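Pectate lyase II (Xanthomonas campestris pv. campestris, PDB 2QX3) probably cleaves pectate, the polygalacturonate of plant cell walls, by elimination, as a secreted enzyme of carbohydrate breakdown. Local coordinates at residues Q67-S72 with R89-A94; G37-N42 with S72-K77. All blocks are in the same frame, centred on the assembly; numbering follows the deposited sequence. Where two conformers were deposited one is given.

Interaction 1: Q67-S72 with R89-A94; sequences QIKNKS and RVVGNA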
loop_
_atom_site.group_PDB
_atom_site.type_symbol
_atom_site.label_atom_id
_atom_site.label_comp_id
_atom_site.label_asym_id
_atom_site.label_seq_id
_atom_site.Cartn_x
_atom_site.Cartn_y
_atom_site.Cartn_z
ATOM N N GLN A 67 13.479 9.270 -4.701
ATOM C CA GLN A 67 14.001 7.934 -4.972
ATOM C C GLN A 67 14.999 7.480 -3.929
ATOM O O GLN A 67 15.996 8.160 -3.696
ATOM C CB GLN A 67 14.757 7.964 -6.291
ATOM C CG GLN A 67 14.221 7.062 -7.332
ATOM C CD GLN A 67 15.081 7.076 -8.572
ATOM O OE1 GLN A 67 16.241 7.511 -8.543
ATOM N NE2 GLN A 67 14.526 6.581 -9.671
ATOM N N ILE A 68 14.741 6.330 -3.317
ATOM C CA ILE A 68 15.773 5.611 -2.580
ATOM C C ILE A 68 16.150 4.432 -3.468
ATOM O O ILE A 68 15.391 3.466 -3.606
ATOM C CB ILE A 68 15.298 5.117 -1.198
ATOM C CG1 ILE A 68 14.943 6.297 -0.291
ATOM C CG2 ILE A 68 16.368 4.239 -0.540
ATOM C CD1 ILE A 68 14.101 5.911 0.922
ATOM N N LYS A 69 17.318 4.536 -4.093
ATOM C CA LYS A 69 17.749 3.560 -5.077
ATOM C C LYS A 69 19.068 2.945 -4.646
ATOM O O LYS A 69 20.059 3.653 -4.465
ATOM C CB LYS A 69 17.895 4.232 -6.441
ATOM C CG LYS A 69 18.312 3.296 -7.566
ATOM C CD LYS A 69 17.974 3.926 -8.916
ATOM C CE LYS A 69 18.323 2.992 -10.042
ATOM N NZ LYS A 69 18.332 3.686 -11.354
ATOM N N ASN A 70 19.066 1.628 -4.469
ATOM C CA ASN A 70 20.229 0.900 -3.954
ATOM C C ASN A 70 20.843 1.511 -2.700
ATOM O O ASN A 70 22.067 1.595 -2.571
ATOM C CB ASN A 70 21.291 0.704 -5.051
ATOM C CG ASN A 70 20.918 -0.396 -6.030
ATOM O OD1 ASN A 70 19.817 -0.406 -6.593
ATOM N ND2 ASN A 70 21.835 -1.338 -6.230
ATOM N N LYS A 71 19.991 1.959 -1.781
ATOM C CA LYS A 71 20.464 2.438 -0.480
ATOM C C LYS A 71 19.598 1.876 0.648
ATOM O O LYS A 71 18.409 1.630 0.459
ATOM C CB LYS A 71 20.553 3.967 -0.446
ATOM C CG LYS A 71 21.700 4.507 -1.304
ATOM C CD LYS A 71 21.918 5.997 -1.161
ATOM C CE LYS A 71 23.037 6.440 -2.100
ATOM N NZ LYS A 71 23.246 7.901 -2.107
ATOM N N SER A 72 20.220 1.644 1.800
ATOM C CA SER A 72 19.582 0.921 2.896
ATOM C C SER A 72 19.616 1.687 4.214
ATOM O O SER A 72 20.355 2.664 4.352
ATOM C CB SER A 72 20.241 -0.448 3.078
ATOM O OG SER A 72 19.957 -1.301 1.978
ATOM N N ARG A 89 9.732 6.377 -4.155
ATOM C CA ARG A 89 10.055 5.058 -4.705
ATOM C C ARG A 89 11.233 4.473 -3.943
ATOM O O ARG A 89 12.187 5.196 -3.631
ATOM C CB ARG A 89 10.471 5.148 -6.178
ATOM C CG ARG A 89 9.364 5.299 -7.193
ATOM C CD ARG A 89 9.970 5.538 -8.602
ATOM N NE ARG A 89 10.469 4.312 -9.238
ATOM C CZ ARG A 89 11.310 4.280 -10.277
ATOM N NH1 ARG A 89 11.684 3.117 -10.790
ATOM N NH2 ARG A 89 11.796 5.401 -10.800
ATOM N N VAL A 90 11.148 3.186 -3.624
ATOM C CA VAL A 90 12.302 2.426 -3.166
ATOM C C VAL A 90 12.640 1.321 -4.159
ATOM O O VAL A 90 11.842 0.413 -4.392
ATOM C CB VAL A 90 12.051 1.799 -1.782
ATOM C CG1 VAL A 90 13.258 0.985 -1.342
ATOM C CG2 VAL A 90 11.728 2.879 -0.761
ATOM N N VAL A 91 13.830 1.408 -4.741
ATOM C CA VAL A 91 14.128 0.595 -5.908
ATOM C C VAL A 91 15.465 -0.160 -5.834
ATOM O O VAL A 91 16.493 0.341 -5.323
ATOM C CB VAL A 91 13.912 1.407 -7.242
ATOM C CG1 VAL A 91 14.906 2.540 -7.367
ATOM C CG2 VAL A 91 13.934 0.503 -8.480
ATOM N N GLY A 92 15.406 -1.407 -6.305
ATOM C CA GLY A 92 16.569 -2.289 -6.434
ATOM C C GLY A 92 17.124 -2.860 -5.139
ATOM O O GLY A 92 16.380 -3.300 -4.264
ATOM N N ASN A 93 18.448 -2.833 -5.027
ATOM C CA ASN A 93 19.158 -3.386 -3.884
ATOM C C ASN A 93 19.065 -2.411 -2.696
ATOM O O ASN A 93 20.058 -1.844 -2.228
ATOM C CB ASN A 93 20.617 -3.671 -4.296
ATOM C CG ASN A 93 21.372 -4.499 -3.275
ATOM O OD1 ASN A 93 20.790 -5.267 -2.501
ATOM N ND2 ASN A 93 22.683 -4.340 -3.268
ATOM N N ALA A 94 17.838 -2.223 -2.224
ATOM C CA ALA A 94 17.523 -1.230 -1.217
ATOM C C ALA A 94 16.739 -1.916 -0.109
ATOM O O ALA A 94 15.702 -2.533 -0.375
ATOM C CB ALA A 94 16.702 -0.105 -1.842
HETATM O O HOH W 1 21.564 -0.818 -0.275
#

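Interaction 2: G37-N42 with S72-K77; sequences GGLVLN and SDVTIK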
loop_
_atom_site.group_PDB
_atom_site.type_symbol
_atom_site.label_atom_id
_atom_site.label_comp_id
_atom_site.label_asym_id
_atom_site.label_seq_id
_atom_site.Cartn_x
_atom_site.Cartn_y
_atom_site.Cartn_z
ATOM N N GLY A 37 24.136 2.150 7.174
ATOM C CA GLY A 37 24.534 2.649 8.485
ATOM C C GLY A 37 23.455 3.467 9.175
ATOM O O GLY A 37 23.437 3.561 10.403
ATOM N N GLY A 38 22.569 4.084 8.394
ATOM C CA GLY A 38 21.410 4.759 8.967
ATOM C C GLY A 38 21.250 6.210 8.576
ATOM O O GLY A 38 22.170 7.026 8.731
ATOM N N LEU A 39 20.063 6.528 8.071
ATOM C CA LEU A 39 19.692 7.884 7.732
ATOM C C LEU A 39 18.229 8.089 8.117
ATOM O O LEU A 39 17.380 7.280 7.750
ATOM C CB LEU A 39 19.888 8.128 6.228
ATOM C CG LEU A 39 19.316 9.436 5.671
ATOM C CD1 LEU A 39 20.149 10.648 6.151
ATOM C CD2 LEU A 39 19.184 9.403 4.150
ATOM N N VAL A 40 17.947 9.159 8.863
ATOM C CA VAL A 40 16.581 9.508 9.227
ATOM C C VAL A 40 16.274 10.887 8.670
ATOM O O VAL A 40 16.991 11.851 8.960
ATOM C CB VAL A 40 16.346 9.489 10.769
ATOM C CG1 VAL A 40 14.882 9.827 11.106
ATOM C CG2 VAL A 40 16.732 8.149 11.359
ATOM N N LEU A 41 15.221 10.969 7.861
ATOM C CA LEU A 41 14.781 12.224 7.279
ATOM C C LEU A 41 13.448 12.668 7.864
ATOM O O LEU A 41 12.437 11.970 7.752
ATOM C CB LEU A 41 14.688 12.116 5.748
ATOM C CG LEU A 41 15.937 11.567 5.040
ATOM C CD1 LEU A 41 15.669 11.260 3.574
ATOM C CD2 LEU A 41 17.096 12.539 5.159
ATOM N N ASN A 42 13.472 13.832 8.501
ATOM C CA ASN A 42 12.282 14.450 9.046
ATOM C C ASN A 42 11.736 15.459 8.053
ATOM O O ASN A 42 12.288 16.549 7.895
ATOM C CB ASN A 42 12.595 15.121 10.397
ATOM C CG ASN A 42 11.392 15.848 10.994
ATOM O OD1 ASN A 42 11.464 17.034 11.297
ATOM N ND2 ASN A 42 10.286 15.135 11.161
ATOM N N SER A 72 20.220 1.644 1.800
ATOM C CA SER A 72 19.582 0.921 2.896
ATOM C C SER A 72 19.616 1.687 4.214
ATOM O O SER A 72 20.355 2.664 4.352
ATOM C CB SER A 72 20.241 -0.448 3.078
ATOM O OG SER A 72 19.957 -1.301 1.978
ATOM N N ASP A 73 18.815 1.241 5.177
ATOM C CA ASP A 73 18.853 1.797 6.524
ATOM C C ASP A 73 18.328 3.228 6.544
ATOM O O ASP A 73 18.993 4.137 7.042
ATOM C CB ASP A 73 20.277 1.751 7.082
ATOM C CG ASP A 73 20.857 0.351 7.085
ATOM O OD1 ASP A 73 20.096 -0.608 7.332
ATOM O OD2 ASP A 73 22.074 0.210 6.839
ATOM N N VAL A 74 17.131 3.422 6.000
ATOM C CA VAL A 74 16.570 4.758 5.835
ATOM C C VAL A 74 15.178 4.851 6.448
ATOM O O VAL A 74 14.312 4.021 6.174
ATOM C CB VAL A 74 16.496 5.160 4.351
ATOM C CG1 VAL A 74 15.910 6.556 4.208
ATOM C CG2 VAL A 74 17.873 5.084 3.711
ATOM N N THR A 75 14.968 5.866 7.280
ATOM C CA THR A 75 13.624 6.285 7.655
ATOM C C THR A 75 13.243 7.594 6.971
ATOM O O THR A 75 13.983 8.576 7.032
ATOM C CB THR A 75 13.490 6.455 9.179
ATOM O OG1 THR A 75 13.856 5.234 9.834
ATOM C CG2 THR A 75 12.060 6.816 9.552
ATOM N N ILE A 76 12.084 7.601 6.321
ATOM C CA ILE A 76 11.443 8.839 5.916
ATOM C C ILE A 76 10.223 9.030 6.796
ATOM O O ILE A 76 9.295 8.211 6.769
ATOM C CB ILE A 76 11.015 8.827 4.434
ATOM C CG1 ILE A 76 12.249 8.713 3.531
ATOM C CG2 ILE A 76 10.214 10.086 4.096
ATOM C CD1 ILE A 76 11.934 8.424 2.079
ATOM N N LYS A 77 10.219 10.099 7.588
ATOM C CA LYS A 77 9.077 10.400 8.441
ATOM C C LYS A 77 8.570 11.833 8.280
ATOM O O LYS A 77 9.367 12.780 8.290
ATOM C CB LYS A 77 9.402 10.109 9.908
ATOM C CG LYS A 77 8.162 10.037 10.779
ATOM C CD LYS A 77 8.446 9.429 12.133
ATOM C CE LYS A 77 7.169 9.360 12.943
ATOM N NZ LYS A 77 6.465 10.662 12.956
#

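Interaction 1: Q67-S72 with R89-A94
Asn70 reaches over from the end of strand 65-69 to the turn that follows strand 87-91, and its side chain meets that turn atom by atom. Asn70 CB stands 4.0 Å from Asn93 O. CG, held beside its own backbone N (chi1 -77°), comes close to the amide nitrogen and CB of Asn93. At the tip the two branches part: Asn70 OD1 accepts a weak, bent bond from Asn93 N (3.2 Å, 145° at the hydrogen), while Asn70 ND2 rests against Asn93 CB. The two asparagine side chains cross at about a right angle, their amide planes 82° apart, so they do not stack. Asn70 OD1 has a second partner in the hydroxyl of Ser123.

The backbones beneath run parallel and in register, Gln67 with Arg89, Ile68 with Val90 and Lys69 with Val91. Ile68 uses both its polar backbone atoms, N to Arg89 O and O from Val91 N, each at 2.8 Å; Asn70 N then closes on Val91 O. This is the coil-to-coil pairing of a right-handed parallel beta-helix, the fold of the family, in which successive turns stack strand on strand and corner on corner.

On the outer face Lys69 and Val91 lie side by side, pointing the same way. Nearby, Gln67 and Arg89 also run alongside each other, with amide and guanidinium planes turned well away from each other; Gln67 NE2 and Arg89 NH2 are both donors and form no bond, and Arg89 finds its salt bridge with Glu119, one strand further on. Inward, Ile68 and Val90 both pack on Val97. At the corner, a water donates to Asn93 O and also hydrogen-bonds Ser72 OG, which receives His95 N as well.

Interaction 2: G37-N42 with S72-K77
Val40 and Thr75 lie side by side on one face of the pairing, pointing the same way, with Val40 CG1 set 4.1 Å from Thr75 CB. The valine branch lies anti to its backbone N (chi1 -178°), which brings it alongside the threonine's branching carbon and not its hydroxyl; Thr75 OG1 is hydrogen-bonded to Gly12 N. The opposite face is aliphatic. There Leu39 CD2 approaches Val74 CG1, and Leu41 CD1 approaches Ile76 CG1, both at 4.3 Å, two ordinary aliphatic contacts, and each leucine also packs on Val18. Helix 23-32 closes over this side: Met26 touches both Leu41 and Ile76.

Asp73 behaves differently, directing its CB toward segment 37-42. Asp73 OD2 takes Gly37 N at 2.9 Å, nearly straight at 165°. The amide comes in on the anti side, 19° out of the carboxylate plane, while OD1 is held by Asn96 ND2, which should restrain the group's rotation. Asp73 O in turn accepts Leu39 N (2.8 Å), so one residue holds both Gly37, through its carboxylate, and the start of strand 39-43, through its carbonyl. From there the bonds alternate through Thr75 and Leu41 to Lys77 N, the strands running nearly parallel. Such in-register stacking of strands, with aliphatic residues aligned inside and a helix capping the N-terminal end, is typical of the parallel beta-helix of pectate lyases.

Overall arrangement
Interactions 1 and 2 join strands of successive coils on different faces of the beta-helix, and their segments alternate along the chain; Ser72 lies in a segment of each but touches its partner only in interaction 1. They meet in the interior, where Ile68 CD1 lies 3.5 Å from Ile76 CD1. Both are partly buried, with aliphatic side chains inward and mixed ones outward. Their chemistry differs most at the turns: 67-72 with 89-94 stays in contact round the corner through an asparagine amide and a bridging water, whereas 37-42 with 72-77 is tied there by an aspartate carboxylate. Interaction 2 also lies beside helix 23-32, while strand 87-91 is flanked in its sheet by strand 116-119.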